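Local coordinates for protein Cow rumen GH26 endo-mannanase (Metagenome, PDB 6UEH) that probably hydrolyses internal beta-1,4-linked mannosidic bonds in mannans such as galactomannan, as a ruminal family 26 endo-mannanase with an accessory domain, at residues Y210-G215 with N282-E287; A237-N242 with N286-M291; T271-C274 with K280-D283; D273-G278 with Y337-K342; K342-K347 with L357-N362. All coordinates share one frame; numbering follows the deposited sequence.

Contact 1: Y210-G215 with N282-E287; sequences YNPLYG and NDYWNE
The isobutyl end of Leu-213 lies across the outer end of the Tyr-284 phenol, the two side chains meeting at about a right angle. Its CG comes within 3.6 Å of Tyr-284 CE1, and its methyl CD1 reaches the phenol oxygen, with 3.2 Å between Leu-213 CD1 and Tyr-284 OH. Tyr-284 gets there because its CG stands anti to the backbone N (chi1 174°), which carries the ring out from the helix to the loop. Pro-212 adds its own ring, CG lying 3.9 Å from Tyr-284 CE1, and rests on the helix near Glu-287, whose OE1 approaches Pro-212 CB at 3.7 Å. The loop is shaped from within by an Asx turn, Asn-211 OD1 accepting from Leu-213 N (2.8 Å), which Tyr-214 N extends to an Asx motif through a straighter bond of 171°; each donor is tilted somewhat from the carbonyl plane. The two bonds hold the turn on which Pro-212 and Leu-213 stand. The hydroxyl of Tyr-284 is satisfied by a hydrogen bond with the backbone O of Asn-242. A leucine at Tyr-284 would probably leave that carbonyl without its mate and open a gap beneath Leu-213. The contact thus joins the loop between strand 202-206 and helix 220-230 to the first turns of helix 280-301, with strands 243-244 and 261-262 packing against Leu-213.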
# COMPACT_ATOMS: atom_id res chain seq x y z
N TYR A 210 25.92 4.29 3.32
CA TYR A 210 26.96 3.46 2.72
C TYR A 210 27.04 3.76 1.23
O TYR A 210 26.80 2.88 0.40
CB TYR A 210 26.67 1.98 2.95
CG TYR A 210 26.57 1.55 4.40
CD1 TYR A 210 27.69 1.16 5.12
CD2 TYR A 210 25.34 1.51 5.04
CE1 TYR A 210 27.59 0.76 6.44
CE2 TYR A 210 25.23 1.11 6.36
CZ TYR A 210 26.36 0.73 7.06
OH TYR A 210 26.24 0.33 8.37
N ASN A 211 27.36 5.00 0.88
CA ASN A 211 27.35 5.45 -0.51
C ASN A 211 28.72 5.95 -0.98
O ASN A 211 29.59 6.23 -0.15
CB ASN A 211 26.29 6.55 -0.69
CG ASN A 211 26.67 7.83 0.02
OD1 ASN A 211 27.45 8.63 -0.50
ND2 ASN A 211 26.11 8.04 1.21
N PRO A 212 28.93 6.06 -2.30
CA PRO A 212 30.24 6.47 -2.82
C PRO A 212 30.52 7.98 -2.78
O PRO A 212 31.61 8.38 -3.20
CB PRO A 212 30.21 5.99 -4.28
CG PRO A 212 29.08 5.01 -4.35
CD PRO A 212 28.07 5.52 -3.37
N LEU A 213 29.58 8.78 -2.29
CA LEU A 213 29.71 10.24 -2.36
C LEU A 213 30.17 10.86 -1.04
O LEU A 213 31.12 11.65 -1.01
CB LEU A 213 28.38 10.86 -2.79
CG LEU A 213 27.88 10.43 -4.17
CD1 LEU A 213 26.51 11.03 -4.45
CD2 LEU A 213 28.88 10.83 -5.24
N TYR A 214 29.48 10.51 0.04
CA TYR A 214 29.80 11.04 1.36
C TYR A 214 29.72 9.91 2.39
O TYR A 214 29.44 10.14 3.56
CB TYR A 214 28.84 12.18 1.73
CG TYR A 214 27.38 11.82 1.58
CD1 TYR A 214 26.72 11.99 0.37
CD2 TYR A 214 26.65 11.31 2.65
CE1 TYR A 214 25.39 11.66 0.22
CE2 TYR A 214 25.31 10.98 2.51
CZ TYR A 214 24.68 11.16 1.30
OH TYR A 214 23.35 10.83 1.15
N GLY A 215 29.96 8.69 1.92
CA GLY A 215 29.76 7.50 2.71
C GLY A 215 30.52 7.44 4.02
O GLY A 215 31.67 7.88 4.11
N ASN A 282 25.71 4.65 -15.08
CA ASN A 282 25.79 3.22 -14.81
C ASN A 282 26.96 2.88 -13.89
O ASN A 282 26.85 2.03 -13.01
CB ASN A 282 25.91 2.44 -16.11
CG ASN A 282 25.99 0.94 -15.89
OD1 ASN A 282 27.02 0.32 -16.14
ND2 ASN A 282 24.89 0.35 -15.42
N ASP A 283 28.09 3.55 -14.10
CA ASP A 283 29.27 3.34 -13.28
C ASP A 283 29.02 3.76 -11.83
O ASP A 283 29.41 3.05 -10.90
CB ASP A 283 30.48 4.11 -13.83
CG ASP A 283 31.06 3.46 -15.07
OD1 ASP A 283 30.79 2.26 -15.32
OD2 ASP A 283 31.82 4.14 -15.80
N TYR A 284 28.35 4.90 -11.64
CA TYR A 284 28.02 5.33 -10.28
C TYR A 284 27.02 4.38 -9.63
O TYR A 284 27.21 3.96 -8.49
CB TYR A 284 27.43 6.75 -10.27
CG TYR A 284 26.95 7.12 -8.88
CD1 TYR A 284 27.86 7.44 -7.88
CD2 TYR A 284 25.60 7.10 -8.55
CE1 TYR A 284 27.44 7.75 -6.60
CE2 TYR A 284 25.17 7.41 -7.28
CZ TYR A 284 26.10 7.74 -6.31
OH TYR A 284 25.68 8.04 -5.03
N TRP A 285 25.96 4.06 -10.37
CA TRP A 285 24.91 3.16 -9.91
C TRP A 285 25.52 1.83 -9.45
O TRP A 285 25.17 1.30 -8.40
CB TRP A 285 23.88 2.96 -11.03
CG TRP A 285 22.68 2.08 -10.73
CD1 TRP A 285 22.19 1.09 -11.53
CD2 TRP A 285 21.81 2.14 -9.59
NE1 TRP A 285 21.08 0.52 -10.96
CE2 TRP A 285 20.83 1.14 -9.76
CE3 TRP A 285 21.78 2.92 -8.43
CZ2 TRP A 285 19.82 0.91 -8.82
CZ3 TRP A 285 20.78 2.69 -7.50
CH2 TRP A 285 19.81 1.69 -7.70
N ASN A 286 26.46 1.31 -10.24
CA ASN A 286 27.14 0.06 -9.89
C ASN A 286 27.98 0.18 -8.62
O ASN A 286 28.04 -0.75 -7.83
CB ASN A 286 28.01 -0.41 -11.05
CG ASN A 286 27.19 -1.06 -12.15
OD1 ASN A 286 26.10 -1.59 -11.91
ND2 ASN A 286 27.71 -1.03 -13.38
N GLU A 287 28.64 1.32 -8.44
CA GLU A 287 29.43 1.56 -7.23
C GLU A 287 28.53 1.60 -6.00
O GLU A 287 28.87 1.06 -4.95
CB GLU A 287 30.23 2.86 -7.34
CG GLU A 287 31.42 2.80 -8.27
CD GLU A 287 32.31 4.02 -8.13
OE1 GLU A 287 32.20 4.72 -7.11
OE2 GLU A 287 33.13 4.27 -9.04

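Contact 2: A237-N242 with N286-M291; sequences ASWHIN and NEAIKM. With ACT (acetate ion), chain D.
Trp-239 meets helix 280-301 with the outer end of its indole: CH2 approaches Ile-289 CG1 at 4.0 Å, the isoleucine lying at the ring edge near its plane, while CZ2 comes to 3.6 Å from the carbonyl O of Ala-288. Beside it, Ile-241 CD1 sits 3.7 Å from Ala-288 CB, a small methyl that lets the loop come close to the helix. A water joins the polar atoms of this apolar patch. Lying at the indole edge, it accepts from Trp-239 NE1 at 3.2 Å and donates to Ala-288 O at 2.8 Å, so the buried N-H is satisfied. A chi1 of -174° swings the indole of Trp-239 away from its own N and out to the helix, and Ile-241 CB covers part of one of its faces. Farther out, Trp-285 meets the indole and Leu-344 packs on it from helix 334-351. Between the two packing residues the chain makes an inverse gamma turn centred on His-240. That imidazole points elsewhere: its NE2 donates to an acetate oxygen at 2.6 Å (161°), ND1 is hydrogen-bonded to Asp-206 OD2, and His-312 NE2 is hydrogen-bonded to the same acetate, which probably comes from the crystallisation liquor. The chain running on from strand 234-238 packs on outer helix 280-301, as in the beta-alpha units of a TIM barrel, where loops after the strands surround the active-site cleft.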
# COMPACT_ATOMS: atom_id res chain seq x y z
N ALA A 237 14.34 -2.60 5.62
CA ALA A 237 15.23 -1.48 5.31
C ALA A 237 14.97 -0.88 3.93
O ALA A 237 14.76 -1.59 2.95
CB ALA A 237 16.68 -1.93 5.41
N SER A 238 14.98 0.45 3.89
CA SER A 238 14.93 1.18 2.63
C SER A 238 16.34 1.61 2.24
O SER A 238 17.31 1.27 2.93
CB SER A 238 14.00 2.39 2.74
OG SER A 238 14.23 3.12 3.94
N TRP A 239 16.46 2.34 1.14
CA TRP A 239 17.77 2.69 0.60
C TRP A 239 17.71 4.05 -0.10
O TRP A 239 17.60 4.11 -1.32
CB TRP A 239 18.25 1.60 -0.36
CG TRP A 239 19.64 1.77 -0.89
CD1 TRP A 239 20.72 2.31 -0.25
CD2 TRP A 239 20.11 1.38 -2.19
NE1 TRP A 239 21.82 2.29 -1.06
CE2 TRP A 239 21.48 1.72 -2.26
CE3 TRP A 239 19.51 0.78 -3.30
CZ2 TRP A 239 22.25 1.48 -3.40
CZ3 TRP A 239 20.28 0.54 -4.43
CH2 TRP A 239 21.64 0.89 -4.47
N HIS A 240 17.78 5.13 0.68
CA HIS A 240 17.73 6.48 0.13
C HIS A 240 19.04 6.87 -0.56
O HIS A 240 19.68 7.85 -0.17
CB HIS A 240 17.40 7.50 1.22
CG HIS A 240 15.96 7.51 1.64
ND1 HIS A 240 15.42 6.56 2.47
CD2 HIS A 240 14.95 8.37 1.34
CE1 HIS A 240 14.14 6.82 2.66
NE2 HIS A 240 13.83 7.92 1.99
N ILE A 241 19.43 6.11 -1.58
CA ILE A 241 20.69 6.35 -2.25
C ILE A 241 20.64 7.65 -3.07
O ILE A 241 19.80 7.82 -3.96
CB ILE A 241 21.09 5.16 -3.16
CG1 ILE A 241 22.38 5.46 -3.93
CG2 ILE A 241 19.95 4.77 -4.11
CD1 ILE A 241 23.59 5.63 -3.04
N ASN A 242 21.55 8.57 -2.75
CA ASN A 242 21.61 9.86 -3.42
C ASN A 242 22.45 9.83 -4.70
O ASN A 242 23.28 8.94 -4.90
CB ASN A 242 22.19 10.93 -2.49
CG ASN A 242 21.21 11.37 -1.41
OD1 ASN A 242 20.46 10.56 -0.86
ND2 ASN A 242 21.21 12.66 -1.12
N ASN A 286 26.46 1.31 -10.24
CA ASN A 286 27.14 0.06 -9.89
C ASN A 286 27.98 0.18 -8.62
O ASN A 286 28.04 -0.75 -7.83
CB ASN A 286 28.01 -0.41 -11.05
CG ASN A 286 27.19 -1.06 -12.15
OD1 ASN A 286 26.10 -1.59 -11.91
ND2 ASN A 286 27.71 -1.03 -13.38
N GLU A 287 28.64 1.32 -8.44
CA GLU A 287 29.43 1.56 -7.23
C GLU A 287 28.53 1.60 -6.00
O GLU A 287 28.87 1.06 -4.95
CB GLU A 287 30.23 2.86 -7.34
CG GLU A 287 31.42 2.80 -8.27
CD GLU A 287 32.31 4.02 -8.13
OE1 GLU A 287 32.20 4.72 -7.11
OE2 GLU A 287 33.13 4.27 -9.04
N ALA A 288 27.38 2.25 -6.13
CA ALA A 288 26.42 2.34 -5.04
C ALA A 288 25.86 0.96 -4.70
O ALA A 288 25.70 0.61 -3.53
CB ALA A 288 25.30 3.30 -5.39
N ILE A 289 25.56 0.17 -5.73
CA ILE A 289 25.07 -1.19 -5.53
C ILE A 289 26.13 -2.04 -4.84
O ILE A 289 25.82 -2.84 -3.96
CB ILE A 289 24.67 -1.83 -6.87
CG1 ILE A 289 23.43 -1.14 -7.44
CG2 ILE A 289 24.39 -3.32 -6.70
CD1 ILE A 289 23.06 -1.60 -8.84
N LYS A 290 27.39 -1.85 -5.23
CA LYS A 290 28.51 -2.58 -4.65
C LYS A 290 28.62 -2.32 -3.15
O LYS A 290 28.80 -3.25 -2.36
CB LYS A 290 29.83 -2.19 -5.34
CG LYS A 290 31.06 -2.91 -4.80
CD LYS A 290 32.35 -2.36 -5.40
CE LYS A 290 32.56 -0.90 -5.01
NZ LYS A 290 33.86 -0.35 -5.48
N MET A 291 28.51 -1.06 -2.75
CA MET A 291 28.64 -0.69 -1.35
C MET A 291 27.44 -1.19 -0.54
O MET A 291 27.58 -1.58 0.62
CB MET A 291 28.79 0.83 -1.20
CG MET A 291 30.05 1.36 -1.86
SD MET A 291 30.45 3.05 -1.39
CE MET A 291 31.96 3.30 -2.31
C ACT D . 10.79 8.56 2.96
O ACT D . 11.61 9.29 2.36
OXT ACT D . 10.81 7.35 2.66
CH3 ACT D . 9.85 9.11 3.99
O HOH W 1 24.94 2.39 -1.57

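Contact 3: T271-C274 with K280-D283; sequences TADC and KEND
The carbonyl O of Cys-274 receives the side-chain amide of Asn-282, ND2 donating at 2.8 Å in a nearly straight bond (167°). The oxygen lies close to the amide plane of the asparagine, yet the donor stands well above the carbonyl plane. Asn-282 CA adds a CH...O contact of 3.3 Å to the same Cys-274 O, and the hydroxyl of Tyr-343, on helix 334-351, is hydrogen-bonded to the same ND2. A little way along, Glu-281 lies against the turn, its CB 3.7 Å from the backbone N of Cys-274. Its chain bends at chi2 (85°), which folds the carboxylate back beside Asp-273. The two acids are bridged by a water that donates to Asp-273 OD2 and to Glu-281 OE1, each at 2.7 Å, and probably eases the repulsion between them. The other oxygen of Glu-281 accepts from the backbone N of Lys-270. The 3-10 segment and Cys-274 after it lie back against the first turn of helix 280-301, with helix 334-351 packed against Thr-271 and Cys-274 through Ile-340.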
# COMPACT_ATOMS: atom_id res chain seq x y z
N THR A 271 18.43 9.38 -15.32
CA THR A 271 17.91 8.19 -14.66
C THR A 271 17.94 6.95 -15.56
O THR A 271 18.39 5.88 -15.13
CB THR A 271 16.46 8.41 -14.18
OG1 THR A 271 16.46 9.37 -13.11
CG2 THR A 271 15.85 7.11 -13.68
N ALA A 272 17.49 7.09 -16.79
CA ALA A 272 17.40 5.97 -17.72
C ALA A 272 18.78 5.37 -18.03
O ALA A 272 18.88 4.19 -18.37
CB ALA A 272 16.71 6.40 -19.01
N ASP A 273 19.83 6.17 -17.91
CA ASP A 273 21.16 5.72 -18.28
C ASP A 273 21.85 4.90 -17.19
O ASP A 273 22.89 4.29 -17.44
CB ASP A 273 22.05 6.92 -18.65
CG ASP A 273 21.75 7.45 -20.04
OD1 ASP A 273 21.08 6.73 -20.81
OD2 ASP A 273 22.18 8.57 -20.36
N CYS A 274 21.28 4.87 -15.99
CA CYS A 274 21.93 4.16 -14.89
C CYS A 274 21.98 2.65 -15.15
O CYS A 274 22.76 1.94 -14.52
CB CYS A 274 21.22 4.44 -13.56
SG CYS A 274 19.66 3.57 -13.31
N LYS A 280 28.45 7.08 -17.27
CA LYS A 280 28.86 7.45 -15.92
C LYS A 280 27.73 7.17 -14.92
O LYS A 280 27.99 6.84 -13.76
CB LYS A 280 29.28 8.92 -15.86
CG LYS A 280 29.88 9.34 -14.53
CD LYS A 280 30.51 10.72 -14.62
CE LYS A 280 29.50 11.78 -15.02
NZ LYS A 280 30.15 13.10 -15.24
N GLU A 281 26.49 7.32 -15.38
CA GLU A 281 25.33 6.98 -14.57
C GLU A 281 25.39 5.52 -14.13
O GLU A 281 25.17 5.20 -12.96
CB GLU A 281 24.03 7.24 -15.33
CG GLU A 281 23.56 8.69 -15.33
CD GLU A 281 24.20 9.52 -16.43
OE1 GLU A 281 25.13 9.02 -17.10
OE2 GLU A 281 23.78 10.68 -16.61
N ASN A 282 25.71 4.65 -15.08
CA ASN A 282 25.79 3.22 -14.81
C ASN A 282 26.96 2.88 -13.89
O ASN A 282 26.85 2.03 -13.01
CB ASN A 282 25.91 2.44 -16.11
CG ASN A 282 25.99 0.94 -15.89
OD1 ASN A 282 27.02 0.32 -16.14
ND2 ASN A 282 24.89 0.35 -15.42
N ASP A 283 28.09 3.55 -14.10
CA ASP A 283 29.27 3.34 -13.28
C ASP A 283 29.02 3.76 -11.83
O ASP A 283 29.41 3.05 -10.90
CB ASP A 283 30.48 4.11 -13.83
CG ASP A 283 31.06 3.46 -15.07
OD1 ASP A 283 30.79 2.26 -15.32
OD2 ASP A 283 31.82 4.14 -15.80
O HOH W 2 24.72 9.42 -19.76

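Contact 4: D273-G278 with Y337-K342; sequences DCIKKG and YVEIWK
Ile-275 presses both of its branches onto helix 334-351. Its CD1 methyl meets the aliphatic base of Glu-339, 3.6 Å from CB, and its CG2 methyl lies 3.9 Å from Ile-340 CG1; with each of these side chains it crosses at about a right angle. CG1 sits between the backbone N and the carbonyl carbon (chi1 57°), which sends the two branches to neighbouring residues of the helix. In this family 26 TIM barrel the contact joins the loop that leads into helix 280-301 to the next outer helix round the barrel. Cut back to an alanine, Ile-275 would lose both methyl-bearing branches, which is likely to open a gap beside Glu-339 CB and leave Ile-340 CG1 less covered. Deeper in, Ile-340 CD1 reaches the sulfur of Cys-274 at 3.7 Å, and Trp-285 packs against both residues. Toward the partly exposed margin, the Glu-339 chain runs on extended past Ile-275, and its OE1 forms a salt bridge with Lys-335, one turn earlier on the same helix.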
# COMPACT_ATOMS: atom_id res chain seq x y z
N ASP A 273 19.83 6.17 -17.91
CA ASP A 273 21.16 5.72 -18.28
C ASP A 273 21.85 4.90 -17.19
O ASP A 273 22.89 4.29 -17.44
CB ASP A 273 22.05 6.92 -18.65
CG ASP A 273 21.75 7.45 -20.04
OD1 ASP A 273 21.08 6.73 -20.81
OD2 ASP A 273 22.18 8.57 -20.36
N CYS A 274 21.28 4.87 -15.99
CA CYS A 274 21.93 4.16 -14.89
C CYS A 274 21.98 2.65 -15.15
O CYS A 274 22.76 1.94 -14.52
CB CYS A 274 21.22 4.44 -13.56
SG CYS A 274 19.66 3.57 -13.31
N ILE A 275 21.16 2.18 -16.08
CA ILE A 275 21.18 0.77 -16.46
C ILE A 275 21.74 0.57 -17.86
O ILE A 275 21.55 -0.48 -18.47
CB ILE A 275 19.77 0.15 -16.38
CG1 ILE A 275 18.80 0.92 -17.27
CG2 ILE A 275 19.28 0.14 -14.94
CD1 ILE A 275 17.40 0.34 -17.30
N LYS A 276 22.43 1.59 -18.37
CA LYS A 276 23.02 1.51 -19.70
C LYS A 276 24.54 1.43 -19.62
O LYS A 276 25.20 2.35 -19.13
CB LYS A 276 22.59 2.70 -20.56
CG LYS A 276 21.14 2.63 -20.99
CD LYS A 276 20.79 3.74 -21.97
CE LYS A 276 19.35 3.63 -22.44
NZ LYS A 276 19.10 2.37 -23.19
N LYS A 277 25.08 0.32 -20.12
CA LYS A 277 26.52 0.07 -20.16
C LYS A 277 27.31 1.21 -20.80
O LYS A 277 26.96 1.71 -21.86
CB LYS A 277 26.80 -1.22 -20.94
CG LYS A 277 28.26 -1.62 -20.95
CD LYS A 277 28.74 -1.92 -19.55
CE LYS A 277 30.17 -2.45 -19.55
NZ LYS A 277 30.64 -2.63 -18.16
N GLY A 278 28.40 1.62 -20.14
CA GLY A 278 29.31 2.58 -20.73
C GLY A 278 29.05 4.02 -20.35
O GLY A 278 29.72 4.93 -20.82
N TYR A 337 11.58 2.59 -14.80
CA TYR A 337 11.70 2.24 -13.39
C TYR A 337 11.72 0.73 -13.17
O TYR A 337 12.56 0.22 -12.43
CB TYR A 337 10.57 2.85 -12.56
CG TYR A 337 10.49 2.21 -11.19
CD1 TYR A 337 11.42 2.52 -10.20
CD2 TYR A 337 9.51 1.27 -10.90
CE1 TYR A 337 11.36 1.93 -8.96
CE2 TYR A 337 9.45 0.67 -9.65
CZ TYR A 337 10.38 1.00 -8.68
OH TYR A 337 10.32 0.41 -7.44
N VAL A 338 10.79 0.03 -13.81
CA VAL A 338 10.70 -1.43 -13.68
C VAL A 338 12.00 -2.08 -14.15
O VAL A 338 12.48 -3.03 -13.53
CB VAL A 338 9.50 -2.00 -14.47
CG1 VAL A 338 9.55 -3.52 -14.52
CG2 VAL A 338 8.19 -1.53 -13.85
N GLU A 339 12.58 -1.55 -15.23
CA GLU A 339 13.85 -2.05 -15.74
C GLU A 339 14.97 -1.84 -14.72
O GLU A 339 15.84 -2.70 -14.56
CB GLU A 339 14.20 -1.38 -17.07
CG GLU A 339 13.22 -1.71 -18.19
CD GLU A 339 13.56 -1.01 -19.50
OE1 GLU A 339 12.67 -0.92 -20.38
OE2 GLU A 339 14.71 -0.54 -19.65
N ILE A 340 14.93 -0.72 -14.01
CA ILE A 340 15.91 -0.43 -12.97
C ILE A 340 15.77 -1.41 -11.80
O ILE A 340 16.76 -1.91 -11.28
CB ILE A 340 15.79 1.02 -12.46
CG1 ILE A 340 16.11 2.00 -13.59
CG2 ILE A 340 16.72 1.25 -11.27
CD1 ILE A 340 15.99 3.46 -13.18
N TRP A 341 14.53 -1.68 -11.40
CA TRP A 341 14.25 -2.65 -10.35
C TRP A 341 14.80 -4.03 -10.71
O TRP A 341 15.45 -4.69 -9.90
CB TRP A 341 12.75 -2.75 -10.07
CG TRP A 341 12.39 -3.79 -9.04
CD1 TRP A 341 12.24 -5.13 -9.25
CD2 TRP A 341 12.14 -3.57 -7.65
NE1 TRP A 341 11.90 -5.76 -8.07
CE2 TRP A 341 11.84 -4.82 -7.07
CE3 TRP A 341 12.14 -2.43 -6.83
CZ2 TRP A 341 11.54 -4.97 -5.72
CZ3 TRP A 341 11.84 -2.59 -5.48
CH2 TRP A 341 11.55 -3.84 -4.94
N LYS A 342 14.51 -4.46 -11.94
CA LYS A 342 14.99 -5.75 -12.41
C LYS A 342 16.52 -5.79 -12.45
O LYS A 342 17.13 -6.81 -12.14
CB LYS A 342 14.42 -6.07 -13.80
CG LYS A 342 12.91 -6.30 -13.80
CD LYS A 342 12.41 -6.68 -15.18
CE LYS A 342 10.91 -6.95 -15.16
NZ LYS A 342 10.40 -7.29 -16.52

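Contact 5: K342-K347 with L357-N362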
# COMPACT_ATOMS: atom_id res chain seq x y z
N LYS A 342 14.51 -4.46 -11.94
CA LYS A 342 14.99 -5.75 -12.41
C LYS A 342 16.52 -5.79 -12.45
O LYS A 342 17.13 -6.81 -12.14
CB LYS A 342 14.42 -6.07 -13.80
CG LYS A 342 12.91 -6.30 -13.80
CD LYS A 342 12.41 -6.68 -15.18
CE LYS A 342 10.91 -6.95 -15.16
NZ LYS A 342 10.40 -7.29 -16.52
N TYR A 343 17.12 -4.66 -12.82
CA TYR A 343 18.58 -4.54 -12.84
C TYR A 343 19.16 -4.79 -11.46
O TYR A 343 20.08 -5.59 -11.30
CB TYR A 343 18.99 -3.14 -13.34
CG TYR A 343 20.48 -2.93 -13.49
CD1 TYR A 343 21.27 -2.54 -12.42
CD2 TYR A 343 21.10 -3.11 -14.72
CE1 TYR A 343 22.63 -2.34 -12.56
CE2 TYR A 343 22.46 -2.91 -14.88
CZ TYR A 343 23.22 -2.53 -13.79
OH TYR A 343 24.58 -2.33 -13.94
N LEU A 344 18.61 -4.11 -10.45
CA LEU A 344 19.08 -4.26 -9.08
C LEU A 344 18.85 -5.67 -8.56
O LEU A 344 19.73 -6.26 -7.93
CB LEU A 344 18.37 -3.25 -8.17
CG LEU A 344 18.72 -3.33 -6.68
CD1 LEU A 344 20.21 -3.07 -6.45
CD2 LEU A 344 17.88 -2.35 -5.87
N TYR A 345 17.67 -6.21 -8.84
CA TYR A 345 17.31 -7.57 -8.43
C TYR A 345 18.30 -8.58 -9.00
O TYR A 345 18.80 -9.45 -8.28
CB TYR A 345 15.89 -7.90 -8.89
CG TYR A 345 15.34 -9.22 -8.38
CD1 TYR A 345 15.72 -10.42 -8.96
CD2 TYR A 345 14.41 -9.26 -7.35
CE1 TYR A 345 15.21 -11.63 -8.52
CE2 TYR A 345 13.89 -10.46 -6.89
CZ TYR A 345 14.29 -11.64 -7.48
OH TYR A 345 13.78 -12.84 -7.04
N ASP A 346 18.56 -8.48 -10.30
CA ASP A 346 19.48 -9.39 -10.97
C ASP A 346 20.91 -9.22 -10.47
O ASP A 346 21.62 -10.20 -10.28
CB ASP A 346 19.43 -9.19 -12.49
CG ASP A 346 18.11 -9.64 -13.09
OD1 ASP A 346 17.34 -10.32 -12.40
OD2 ASP A 346 17.86 -9.31 -14.27
N LYS A 347 21.32 -7.97 -10.26
CA LYS A 347 22.67 -7.69 -9.78
C LYS A 347 22.92 -8.28 -8.40
O LYS A 347 23.95 -8.92 -8.17
CB LYS A 347 22.93 -6.18 -9.76
CG LYS A 347 23.52 -5.62 -11.04
CD LYS A 347 24.92 -6.17 -11.28
CE LYS A 347 25.58 -5.53 -12.50
NZ LYS A 347 24.86 -5.85 -13.77
N LEU A 357 17.07 -11.85 1.04
CA LEU A 357 16.22 -10.67 0.94
C LEU A 357 14.78 -11.00 0.61
O LEU A 357 14.50 -11.85 -0.23
CB LEU A 357 16.77 -9.71 -0.12
CG LEU A 357 18.25 -9.34 0.01
CD1 LEU A 357 18.67 -8.44 -1.15
CD2 LEU A 357 18.52 -8.67 1.35
N ILE A 358 13.86 -10.32 1.29
CA ILE A 358 12.45 -10.34 0.94
C ILE A 358 12.14 -9.03 0.23
O ILE A 358 12.08 -7.97 0.86
CB ILE A 358 11.55 -10.52 2.17
CG1 ILE A 358 11.88 -11.83 2.89
CG2 ILE A 358 10.08 -10.49 1.77
CD1 ILE A 358 11.02 -12.11 4.10
N TRP A 359 11.95 -9.10 -1.08
CA TRP A 359 11.85 -7.90 -1.90
C TRP A 359 10.47 -7.26 -1.80
O TRP A 359 9.48 -7.79 -2.30
CB TRP A 359 12.17 -8.23 -3.36
CG TRP A 359 13.58 -8.68 -3.57
CD1 TRP A 359 14.10 -9.93 -3.34
CD2 TRP A 359 14.67 -7.89 -4.06
NE1 TRP A 359 15.44 -9.95 -3.65
CE2 TRP A 359 15.81 -8.71 -4.09
CE3 TRP A 359 14.79 -6.55 -4.47
CZ2 TRP A 359 17.05 -8.25 -4.52
CZ3 TRP A 359 16.02 -6.10 -4.90
CH2 TRP A 359 17.14 -6.94 -4.92
N GLU A 360 10.41 -6.09 -1.16
CA GLU A 360 9.17 -5.35 -1.03
C GLU A 360 9.17 -4.13 -1.95
O GLU A 360 10.04 -3.27 -1.86
CB GLU A 360 8.94 -4.90 0.42
CG GLU A 360 7.64 -4.13 0.61
CD GLU A 360 7.32 -3.87 2.07
OE1 GLU A 360 8.26 -3.75 2.88
OE2 GLU A 360 6.12 -3.79 2.41
N GLN A 361 8.18 -4.07 -2.83
CA GLN A 361 8.05 -2.95 -3.75
C GLN A 361 6.83 -2.12 -3.41
O GLN A 361 5.74 -2.65 -3.20
CB GLN A 361 7.97 -3.45 -5.19
CG GLN A 361 7.91 -2.33 -6.22
CD GLN A 361 7.97 -2.84 -7.64
OE1 GLN A 361 7.14 -3.66 -8.06
NE2 GLN A 361 8.96 -2.38 -8.40
N ASN A 362 7.02 -0.80 -3.34
CA ASN A 362 5.90 0.10 -3.13
C ASN A 362 5.02 0.18 -4.37
O ASN A 362 5.50 0.12 -5.50
CB ASN A 362 6.40 1.51 -2.77
CG ASN A 362 6.61 1.69 -1.27
OD1 ASN A 362 7.72 1.97 -0.83
ND2 ASN A 362 5.54 1.56 -0.50
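Tyr-345 and Trp-359 form the close-packed part of the contact. The phenol rim lies over one face of the indole, with CD2 3.5 Å above its plane over the centre and 3.6 Å from Trp-359 CD2; the neighbouring Tyr-345 CE2 is 3.6 Å from Trp-359 NE1. The planes are inclined at 40°, and the phenol centroid is 4.4 Å from that of the five-membered ring, an oblique pairing. At its far end the indole runs up to the helix backbone, CH2 coming within 3.6 Å of Tyr-345 CA. With chi1 at -173°, the tyrosine ring leaves the helix flank and reaches the indole. This is the helix-on-strand packing of a TIM barrel, in which helix 334-351 covers the strand 357-362 that follows it. Leu-344 is looser: its carbonyl O is 4.0 Å from Trp-359 CH2 and its CG 4.3 Å from Trp-359 CZ3, while its CD1 methyl packs against Ile-289 of helix 280-301 and the side chain also touches Trp-239. On the solvent side of the helix, Lys-342 and Asp-346 are partly exposed and do not meet the strand. The hydroxyl of Tyr-345 is hydrogen-bonded to Ser-146, while Tyr-379 packs edge-to-face against its ring.

Contacts 2, 3 and 5 are buried, whereas contacts 1 and 4 are partly buried and set apolar side chains against a glutamate, stem and carboxylate alike. Helix 280-301 serves contacts 1, 2 and 3 in turn, and helix 334-351 serves contacts 4 and 5; Tyr-343 ties the two helices together by bonding to Asn-282 and Asn-286. Contacts 2 and 5 reach the same parallel sheet and rely on tryptophans, one with a bridging water and one in an oblique aromatic pair. Of the five, contact 3 alone has a direct hydrogen bond between its segments. Cys-274 links contacts 3 and 4, giving its carbonyl to one and its sulfur to the other.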